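Local coordinates for uncharacterized protein (Desulfotomaculum acetoxidans, PDB 3U4Y) that is of unknown function but folds as a seven-bladed beta-propeller related to the lactonase family, at residues 13-18 and 43-48; 19-24 and 35-40; 39-44 and 57-62; 83-88 and 100-105. One frame throughout, in Å; residues are numbered along the deposited sequence.

Contact 1. Residues 13-18 and 43-48; sequences IVVEQH and VDTAIT
Ile13 and Thr45 reach toward each other tip to tip, the CD1 methyl of Ile13 standing 3.4 Å from CG2 of Thr45. Ile13 gets there by stretching out fully, with CG1 opposite the backbone N (chi1 177°) and CD1 continuing the line. Two residues on, Val15 lies against the other backbone: its CB and both methyls gather at the carbonyl oxygen of Val43, with Val15 CG2 3.7 Å from Val43 O. The Val15 and Thr45 side chains pass in opposite directions, Val15 CG2 to Thr45 CG2 4.1 Å. At the far end Gln17 runs alongside Val43, pointing the same way, and its NE2 comes 4.1 Å from Val43 CG2; the amide itself is hydrogen-bonded to Phe42 O, which fixes where the side chain ends. The strands 13-16 and 43-47 run nearly antiparallel, at 166°, but their axes come no closer than 6.9 Å, and they are joined by side chains rather than by backbone bonds. Behind this first shell Val56 backs both Val15 and Thr45, while Val54 and Phe24 lie against Ile13. Strand 11-16 sits in its own four-stranded sheet between 21-26 and 319-321, whereas strand 42-47 is an outermost strand of the following sheet and pairs with 53-58; the contact is therefore a mainly apolar seam between two adjoining blades of the propeller.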
# COMPACT_ATOMS: atom_id res chain seq x y z
N ILE A 13 -9.32 -0.61 8.26
CA ILE A 13 -8.36 -0.52 9.35
C ILE A 13 -7.36 0.59 9.07
O ILE A 13 -6.95 0.78 7.94
CB ILE A 13 -7.65 -1.88 9.58
CG1 ILE A 13 -6.60 -1.76 10.68
CG2 ILE A 13 -7.00 -2.42 8.30
CD1 ILE A 13 -5.69 -2.95 10.71
N VAL A 14 -6.98 1.35 10.09
CA VAL A 14 -6.05 2.45 9.90
C VAL A 14 -5.07 2.55 11.05
O VAL A 14 -5.44 2.41 12.22
CB VAL A 14 -6.79 3.79 9.74
CG1 VAL A 14 -7.58 4.12 11.00
CG2 VAL A 14 -5.80 4.89 9.42
N VAL A 15 -3.81 2.81 10.71
CA VAL A 15 -2.75 2.89 11.69
C VAL A 15 -2.63 4.28 12.31
O VAL A 15 -2.78 5.29 11.61
CB VAL A 15 -1.41 2.48 11.08
CG1 VAL A 15 -0.30 2.69 12.07
CG2 VAL A 15 -1.49 1.04 10.60
N GLU A 16 -2.42 4.32 13.62
CA GLU A 16 -2.12 5.57 14.32
C GLU A 16 -0.80 5.41 15.01
O GLU A 16 -0.73 4.92 16.12
CB GLU A 16 -3.19 5.90 15.33
CG GLU A 16 -4.52 6.19 14.70
CD GLU A 16 -5.66 5.83 15.61
OE1 GLU A 16 -5.89 4.62 15.83
OE2 GLU A 16 -6.31 6.77 16.10
N GLN A 17 0.26 5.83 14.33
CA GLN A 17 1.60 5.48 14.73
C GLN A 17 1.99 6.07 16.07
O GLN A 17 2.70 5.44 16.86
CB GLN A 17 2.60 5.94 13.67
CG GLN A 17 3.99 5.51 13.98
CD GLN A 17 5.00 6.10 13.06
OE1 GLN A 17 5.40 7.26 13.22
NE2 GLN A 17 5.44 5.32 12.08
N HIS A 18 1.54 7.29 16.33
CA HIS A 18 1.97 8.00 17.52
C HIS A 18 1.25 7.52 18.77
O HIS A 18 1.69 7.77 19.89
CB HIS A 18 1.79 9.50 17.35
CG HIS A 18 0.38 9.91 17.11
ND1 HIS A 18 -0.39 9.37 16.11
CD2 HIS A 18 -0.39 10.83 17.73
CE1 HIS A 18 -1.59 9.93 16.13
NE2 HIS A 18 -1.61 10.82 17.10
N VAL A 43 3.34 1.06 11.22
CA VAL A 43 3.51 1.73 9.93
C VAL A 43 2.36 1.45 8.96
O VAL A 43 1.51 2.31 8.77
CB VAL A 43 4.89 1.42 9.28
CG1 VAL A 43 5.08 2.24 8.02
CG2 VAL A 43 6.04 1.71 10.25
N ASP A 44 2.33 0.27 8.36
CA ASP A 44 1.34 -0.04 7.31
C ASP A 44 0.50 -1.28 7.66
O ASP A 44 0.80 -1.97 8.64
CB ASP A 44 2.03 -0.22 5.94
CG ASP A 44 1.08 -0.03 4.76
OD1 ASP A 44 1.24 -0.72 3.72
OD2 ASP A 44 0.18 0.84 4.86
N THR A 45 -0.54 -1.54 6.86
CA THR A 45 -1.41 -2.71 7.00
C THR A 45 -1.79 -3.30 5.66
O THR A 45 -1.92 -2.60 4.66
CB THR A 45 -2.78 -2.39 7.64
OG1 THR A 45 -3.15 -1.03 7.35
CG2 THR A 45 -2.75 -2.59 9.11
N ALA A 46 -2.02 -4.61 5.67
CA ALA A 46 -2.66 -5.28 4.55
C ALA A 46 -3.87 -5.98 5.12
O ALA A 46 -4.00 -6.09 6.32
CB ALA A 46 -1.72 -6.27 3.91
N ILE A 47 -4.77 -6.41 4.23
CA ILE A 47 -5.95 -7.18 4.59
C ILE A 47 -6.09 -8.33 3.60
O ILE A 47 -5.51 -8.31 2.52
CB ILE A 47 -7.23 -6.33 4.59
CG1 ILE A 47 -8.31 -6.98 5.43
CG2 ILE A 47 -7.74 -6.12 3.20
CD1 ILE A 47 -9.42 -6.03 5.76
N THR A 48 -6.86 -9.33 3.96
CA THR A 48 -6.88 -10.57 3.19
C THR A 48 -8.03 -10.60 2.13
O THR A 48 -9.02 -9.89 2.28
CB THR A 48 -6.74 -11.78 4.19
OG1 THR A 48 -5.50 -12.47 3.96
CG2 THR A 48 -7.96 -12.73 4.22

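Contact 2. Residues 19-24 and 35-40; sequences LRRISF and QITLGY
Gln35 lays its amide over one face of the Arg21 guanidinium, NE2 standing 3.2 Å above the centre of that plane, with the two flat groups turned 37° apart. They touch there without hydrogen-bonding. Leu19 CD1 covers the opposite face near its rim, so the guanidinium is sandwiched. Arg21 reaches this place by leaving the backbone with CG opposite N (chi1 -175°) and then bending at chi3 (71°), which carries the head back over Gln35; on the way its CD passes Thr37 OG1 at 3.3 Å. The amide has a bond of its own: Gln35 NE2 donates to Ser23 OG at 3.0 Å, the hydroxyl lying close to the amide plane. Glu16, on the neighbouring strand 11-16, forms a salt bridge with Arg21 NH1 and a hydrogen bond with Ser23 OG, so one carboxylate ties both residues down. Arg20 and Arg21 together face Glu16 as a G1 beta bulge at the start of strand 21-26, which forms a beta hairpin with strand 32-37 on the outer side of the blade. An alanine in place of Arg21 is likely to leave Glu16 without its salt-bridge mate and Gln35 without the flat surface under its amide. On the other face of the hairpin Ile22 and Ile36 lie side by side, Ile22 CD1 4.0 Å from Ile36 CB, above the backbone bond from Ile22 N to Ile36 O (3.1 Å). Further along, Arg20 O receives weak bonds from Leu38 N and Gly39 N, and the extended Arg20 side chain runs beside Tyr40 O.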
# COMPACT_ATOMS: atom_id res chain seq x y z
N LEU A 19 0.13 6.83 18.59
CA LEU A 19 -0.59 6.26 19.71
C LEU A 19 -0.21 4.81 19.84
O LEU A 19 -0.66 4.11 20.73
CB LEU A 19 -2.10 6.40 19.53
CG LEU A 19 -2.53 7.84 19.27
CD1 LEU A 19 -3.97 8.07 19.69
CD2 LEU A 19 -1.60 8.77 20.01
N ARG A 20 0.65 4.36 18.93
CA ARG A 20 1.05 2.97 18.87
C ARG A 20 -0.21 2.10 18.90
O ARG A 20 -0.33 1.14 19.64
CB ARG A 20 2.05 2.68 19.99
CG ARG A 20 3.24 3.64 19.96
CD ARG A 20 4.44 3.10 20.71
NE ARG A 20 5.70 3.70 20.29
CZ ARG A 20 6.89 3.18 20.56
NH1 ARG A 20 6.97 2.04 21.23
NH2 ARG A 20 8.00 3.78 20.15
N ARG A 21 -1.14 2.46 18.03
CA ARG A 21 -2.48 1.92 18.04
C ARG A 21 -2.96 1.65 16.60
O ARG A 21 -2.31 2.05 15.64
CB ARG A 21 -3.39 2.95 18.73
CG ARG A 21 -4.80 2.51 18.95
CD ARG A 21 -5.57 3.53 19.74
NE ARG A 21 -5.85 4.74 18.99
CZ ARG A 21 -6.60 5.75 19.43
NH1 ARG A 21 -6.80 6.82 18.69
NH2 ARG A 21 -7.16 5.68 20.62
N ILE A 22 -4.09 0.95 16.46
CA ILE A 22 -4.78 0.80 15.19
C ILE A 22 -6.28 0.87 15.46
O ILE A 22 -6.73 0.54 16.54
CB ILE A 22 -4.51 -0.56 14.54
CG1 ILE A 22 -5.52 -1.59 15.04
CG2 ILE A 22 -3.11 -1.03 14.83
CD1 ILE A 22 -5.07 -3.01 14.88
N SER A 23 -7.06 1.29 14.46
CA SER A 23 -8.51 1.39 14.58
C SER A 23 -9.19 0.69 13.42
O SER A 23 -8.71 0.72 12.30
CB SER A 23 -8.97 2.85 14.59
OG SER A 23 -8.47 3.55 15.70
N PHE A 24 -10.33 0.07 13.70
CA PHE A 24 -11.20 -0.42 12.68
C PHE A 24 -12.32 0.58 12.65
O PHE A 24 -12.73 1.07 13.69
CB PHE A 24 -11.72 -1.79 13.06
CG PHE A 24 -10.70 -2.87 13.00
CD1 PHE A 24 -10.44 -3.54 11.82
CD2 PHE A 24 -9.99 -3.22 14.12
CE1 PHE A 24 -9.50 -4.55 11.78
CE2 PHE A 24 -9.05 -4.23 14.07
CZ PHE A 24 -8.81 -4.90 12.90
N GLN A 35 -10.61 -0.41 18.86
CA GLN A 35 -9.28 0.19 18.88
C GLN A 35 -8.29 -0.64 19.69
O GLN A 35 -8.34 -0.68 20.92
CB GLN A 35 -9.32 1.61 19.42
CG GLN A 35 -9.84 2.62 18.43
CD GLN A 35 -9.75 4.03 18.97
OE1 GLN A 35 -9.94 4.26 20.16
NE2 GLN A 35 -9.43 4.98 18.10
N ILE A 36 -7.38 -1.28 18.98
CA ILE A 36 -6.37 -2.11 19.62
C ILE A 36 -5.09 -1.33 19.86
O ILE A 36 -4.50 -0.83 18.92
CB ILE A 36 -6.07 -3.31 18.74
CG1 ILE A 36 -7.32 -4.16 18.57
CG2 ILE A 36 -4.97 -4.13 19.35
CD1 ILE A 36 -7.04 -5.49 17.93
N THR A 37 -4.65 -1.25 21.11
CA THR A 37 -3.41 -0.54 21.46
C THR A 37 -2.36 -1.53 21.98
O THR A 37 -2.51 -2.08 23.07
CB THR A 37 -3.67 0.55 22.55
OG1 THR A 37 -4.74 1.42 22.16
CG2 THR A 37 -2.40 1.38 22.80
N LEU A 38 -1.30 -1.75 21.21
CA LEU A 38 -0.27 -2.72 21.60
C LEU A 38 1.10 -2.13 21.98
O LEU A 38 1.99 -2.87 22.40
CB LEU A 38 -0.05 -3.74 20.49
CG LEU A 38 -1.18 -4.73 20.20
CD1 LEU A 38 -1.89 -4.32 18.93
CD2 LEU A 38 -0.59 -6.12 20.05
N GLY A 39 1.28 -0.82 21.81
CA GLY A 39 2.54 -0.18 22.09
C GLY A 39 3.66 -0.56 21.14
O GLY A 39 4.77 -0.88 21.57
N TYR A 40 3.38 -0.54 19.84
CA TYR A 40 4.43 -0.72 18.83
C TYR A 40 4.56 0.47 17.92
O TYR A 40 3.76 1.40 17.94
CB TYR A 40 4.22 -1.96 17.97
CG TYR A 40 4.52 -3.27 18.65
CD1 TYR A 40 5.74 -3.88 18.49
CD2 TYR A 40 3.56 -3.90 19.42
CE1 TYR A 40 6.00 -5.08 19.10
CE2 TYR A 40 3.82 -5.10 20.04
CZ TYR A 40 5.04 -5.68 19.88
OH TYR A 40 5.30 -6.88 20.50

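Contact 3. Residues 39-44 and 57-62; sequences GYDFVD and TSDFCQ
Asp41 holds the 57-62 segment firmly through its carbonyl O, which accepts Asp59 N at 3.0 Å. Its carboxylate OD2 also points at Phe60 N, but that pair is modelled implausibly short and its detail is doubtful. The side chain heads that way because CG stands opposite its own backbone N (chi1 -166°), which sends the carboxylate over the start of the type I turn from Asp59 to Gln62. The Asp41 and Asp59 carboxylates lie side by side, their planes nearly parallel and Asp41 OD2 4.2 Å from Asp59 OD2, probably unfavourable if both are charged. Deeper in, the residues are buried and bonded in succession. Val43 N donates to Thr57 O, Thr57 N donates to Asp44 O at 3.1 Å, and Thr57 OG1 takes Asp44 N while also bonding Ala87 O. The Phe42 ring turns its edge to Thr57 O, with Tyr40 CB over one face. The outer end is more exposed: Cys61 CB meets the edge of the Tyr40 ring, 3.5 Å from its CD1, with no hydrogen bond between those side chains, and the Phe60 ring is exposed. Together the segments form the open end of the 42-47 and 53-58 hairpin, the first two strands of a four-stranded propeller blade.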
# COMPACT_ATOMS: atom_id res chain seq x y z
N GLY A 39 1.28 -0.82 21.81
CA GLY A 39 2.54 -0.18 22.09
C GLY A 39 3.66 -0.56 21.14
O GLY A 39 4.77 -0.88 21.57
N TYR A 40 3.38 -0.54 19.84
CA TYR A 40 4.43 -0.72 18.83
C TYR A 40 4.56 0.47 17.92
O TYR A 40 3.76 1.40 17.94
CB TYR A 40 4.22 -1.96 17.97
CG TYR A 40 4.52 -3.27 18.65
CD1 TYR A 40 5.74 -3.88 18.49
CD2 TYR A 40 3.56 -3.90 19.42
CE1 TYR A 40 6.00 -5.08 19.10
CE2 TYR A 40 3.82 -5.10 20.04
CZ TYR A 40 5.04 -5.68 19.88
OH TYR A 40 5.30 -6.88 20.50
N ASP A 41 5.59 0.39 17.09
CA ASP A 41 6.02 1.43 16.18
C ASP A 41 5.32 1.25 14.80
O ASP A 41 5.98 1.04 13.77
CB ASP A 41 7.54 1.26 16.07
CG ASP A 41 8.20 2.44 15.45
OD1 ASP A 41 7.71 3.57 15.66
OD2 ASP A 41 9.22 2.23 14.76
N PHE A 42 3.99 1.33 14.80
CA PHE A 42 3.19 0.90 13.64
C PHE A 42 3.34 1.74 12.37
O PHE A 42 3.44 2.96 12.42
CB PHE A 42 1.71 0.81 14.00
CG PHE A 42 1.36 -0.35 14.90
CD1 PHE A 42 2.01 -1.57 14.75
CD2 PHE A 42 0.39 -0.22 15.88
CE1 PHE A 42 1.68 -2.64 15.58
CE2 PHE A 42 0.07 -1.28 16.71
CZ PHE A 42 0.72 -2.49 16.56
N VAL A 43 3.34 1.06 11.22
CA VAL A 43 3.51 1.73 9.93
C VAL A 43 2.36 1.45 8.96
O VAL A 43 1.51 2.31 8.77
CB VAL A 43 4.89 1.42 9.28
CG1 VAL A 43 5.08 2.24 8.02
CG2 VAL A 43 6.04 1.71 10.25
N ASP A 44 2.33 0.27 8.36
CA ASP A 44 1.34 -0.04 7.31
C ASP A 44 0.50 -1.28 7.66
O ASP A 44 0.80 -1.97 8.64
CB ASP A 44 2.03 -0.22 5.94
CG ASP A 44 1.08 -0.03 4.76
OD1 ASP A 44 1.24 -0.72 3.72
OD2 ASP A 44 0.18 0.84 4.86
N THR A 57 2.54 -3.75 10.51
CA THR A 57 3.99 -3.78 10.59
C THR A 57 4.51 -2.75 11.59
O THR A 57 3.79 -1.86 12.00
CB THR A 57 4.63 -3.52 9.20
OG1 THR A 57 3.99 -2.39 8.60
CG2 THR A 57 4.47 -4.72 8.29
N SER A 58 5.77 -2.89 11.98
CA SER A 58 6.39 -1.87 12.81
C SER A 58 7.85 -1.72 12.42
O SER A 58 8.50 -2.67 11.97
CB SER A 58 6.22 -2.18 14.31
OG SER A 58 6.92 -3.35 14.71
N ASP A 59 8.33 -0.49 12.59
CA ASP A 59 9.63 -0.08 12.11
C ASP A 59 10.72 -0.43 13.10
O ASP A 59 11.39 -1.45 12.95
CB ASP A 59 9.61 1.43 11.87
CG ASP A 59 10.81 1.92 11.11
OD1 ASP A 59 11.53 1.06 10.56
OD2 ASP A 59 11.03 3.15 11.03
N PHE A 60 10.87 0.42 14.12
CA PHE A 60 11.98 0.34 15.09
C PHE A 60 11.73 -0.79 16.08
O PHE A 60 12.67 -1.38 16.63
CB PHE A 60 12.18 1.72 15.75
CG PHE A 60 13.04 1.71 16.99
CD1 PHE A 60 14.27 1.06 17.01
CD2 PHE A 60 12.63 2.39 18.13
CE1 PHE A 60 15.06 1.07 18.17
CE2 PHE A 60 13.42 2.40 19.28
CZ PHE A 60 14.63 1.74 19.30
N CYS A 61 10.45 -1.13 16.28
CA CYS A 61 10.10 -2.31 17.05
C CYS A 61 10.23 -3.62 16.24
O CYS A 61 10.07 -4.70 16.78
CB CYS A 61 8.67 -2.17 17.62
SG CYS A 61 8.47 -1.00 19.02
N GLN A 62 10.55 -3.51 14.96
CA GLN A 62 10.63 -4.66 14.04
C GLN A 62 9.70 -5.85 14.31
O GLN A 62 10.10 -7.01 14.23
CB GLN A 62 12.07 -5.14 13.85
CG GLN A 62 12.76 -5.62 15.09
CD GLN A 62 14.26 -5.66 14.90
OE1 GLN A 62 14.90 -4.61 14.79
NE2 GLN A 62 14.84 -6.85 14.84

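Contact 4. Residues 83-88 and 100-105; sequences QSSMAD and TVTGLN
Met86 and Thr102 bring their CA atoms within 4.7 Å where residues 85-88 run at 133° to residues 100-105, joined by backbone bonds from Ala87 N to Val101 O (2.8 Å) and from Val101 N to Asp88 O (3.3 Å). Ser85 carries the side-chain part. With OG turned between its backbone N and carbonyl carbon (chi1 84°), the hydroxyl accepts Gly103 N at 2.9 Å and donates to Asn105 O at 3.1 Å, lying in the plane of that carbonyl. Replacing Ser85 by an alanine would probably leave Gly103 N and Asn105 O without this shared partner and free the loop 102-105 to shift. Met86, present as selenomethionine, crosses Thr100 at an angle; its CB and CG both rest on Thr100 CG2, the nearer at 3.3 Å. Ala87 CB packs 4.0 Å from Gly103 CA. Phe120 and Gln111 border the Met86 side chain. The contact is buried, and its chemistry is mostly that of main-chain N-H and C=O groups satisfied across two irregular loops, with the Ser85 hydroxyl, as acceptor and donor at once, serving two main-chain atoms of the facing segment.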
# COMPACT_ATOMS: atom_id res chain seq x y z
N GLN A 83 13.90 -10.12 11.61
CA GLN A 83 15.32 -9.85 11.55
C GLN A 83 15.63 -8.34 11.60
O GLN A 83 16.56 -7.91 12.29
CB GLN A 83 15.87 -10.46 10.26
CG GLN A 83 16.88 -11.57 10.47
CD GLN A 83 18.30 -11.10 10.19
OE1 GLN A 83 18.77 -10.10 10.76
NE2 GLN A 83 18.99 -11.80 9.30
N SER A 84 14.85 -7.55 10.86
CA SER A 84 15.06 -6.10 10.81
C SER A 84 13.74 -5.35 10.70
O SER A 84 12.67 -5.96 10.78
CB SER A 84 15.98 -5.73 9.65
OG SER A 84 15.39 -6.08 8.40
N SER A 85 13.81 -4.04 10.52
CA SER A 85 12.61 -3.19 10.50
C SER A 85 11.64 -3.49 9.34
O SER A 85 11.99 -4.19 8.38
CB SER A 85 13.01 -1.73 10.43
OG SER A 85 13.25 -1.37 9.08
N MSE A 86 10.44 -2.93 9.42
CA MSE A 86 9.38 -3.20 8.46
C MSE A 86 8.54 -1.97 8.14
O MSE A 86 8.33 -1.13 9.02
CB MSE A 86 8.43 -4.24 9.03
CG MSE A 86 8.98 -5.63 9.07
SE MSE A 86 7.95 -6.70 10.33
CE MSE A 86 9.35 -7.99 10.77
N ALA A 87 8.03 -1.87 6.91
CA ALA A 87 7.11 -0.78 6.59
C ALA A 87 5.99 -1.17 5.60
O ALA A 87 4.97 -1.67 6.03
CB ALA A 87 7.85 0.49 6.15
N ASP A 88 6.15 -0.92 4.30
CA ASP A 88 5.07 -1.30 3.37
C ASP A 88 4.89 -2.82 3.47
O ASP A 88 5.85 -3.56 3.74
CB ASP A 88 5.32 -0.83 1.91
CG ASP A 88 4.01 -0.69 1.08
OD1 ASP A 88 2.90 -0.88 1.63
OD2 ASP A 88 4.08 -0.38 -0.14
N THR A 100 7.24 -7.96 3.40
CA THR A 100 7.55 -6.68 4.01
C THR A 100 8.85 -6.10 3.53
O THR A 100 9.82 -6.80 3.26
CB THR A 100 7.66 -6.81 5.52
OG1 THR A 100 6.84 -7.88 5.97
CG2 THR A 100 7.23 -5.53 6.20
N VAL A 101 8.88 -4.78 3.45
CA VAL A 101 10.06 -4.10 3.00
C VAL A 101 10.57 -3.19 4.12
O VAL A 101 9.84 -2.85 5.05
CB VAL A 101 9.75 -3.36 1.67
CG1 VAL A 101 10.33 -1.95 1.64
CG2 VAL A 101 10.24 -4.20 0.51
N THR A 102 11.84 -2.81 4.03
CA THR A 102 12.49 -2.06 5.09
C THR A 102 11.85 -0.72 5.41
O THR A 102 11.17 -0.12 4.58
CB THR A 102 13.94 -1.79 4.73
OG1 THR A 102 14.66 -1.40 5.90
CG2 THR A 102 14.00 -0.70 3.69
N GLY A 103 12.07 -0.28 6.65
CA GLY A 103 11.71 1.05 7.12
C GLY A 103 12.98 1.86 7.40
O GLY A 103 14.02 1.64 6.78
N LEU A 104 12.91 2.78 8.35
CA LEU A 104 14.02 3.69 8.61
C LEU A 104 15.30 3.01 9.11
O LEU A 104 16.38 3.27 8.59
CB LEU A 104 13.62 4.80 9.57
CG LEU A 104 14.26 6.18 9.40
CD1 LEU A 104 14.40 6.85 10.75
CD2 LEU A 104 15.60 6.11 8.70
N ASN A 105 15.21 2.15 10.13
CA ASN A 105 16.46 1.62 10.68
C ASN A 105 16.95 0.40 9.94
O ASN A 105 16.16 -0.38 9.41
CB ASN A 105 16.39 1.39 12.20
CG ASN A 105 15.06 0.84 12.64
OD1 ASN A 105 14.03 1.50 12.47
ND2 ASN A 105 15.07 -0.36 13.22

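In the fold
The four contacts step round three successive blades; contact 1 joins strands of two different ones. Contact 2 is nested inside the loop closed by contact 1, their centres about 9 Å apart, with Glu16 as the joint. Contacts 1 and 3 share Val43 and Asp44, and Val15 CG1 packs 3.4 Å from Phe42 CB between them. The same phenylalanine ties contact 3 to contact 2, Ile22 CG2 lying 3.7 Å from Phe42 CE2. Contact 4, its centre about 9 Å from that of contact 3, meets the second blade where Val43 CG1 comes 3.8 Å from Ala87 CB. Contacts 2 and 4 do not touch, their nearest atoms about 9 Å apart. No active site is established; the Cys51 to Cys322 disulfide links the second blade to the chain's C-terminal end.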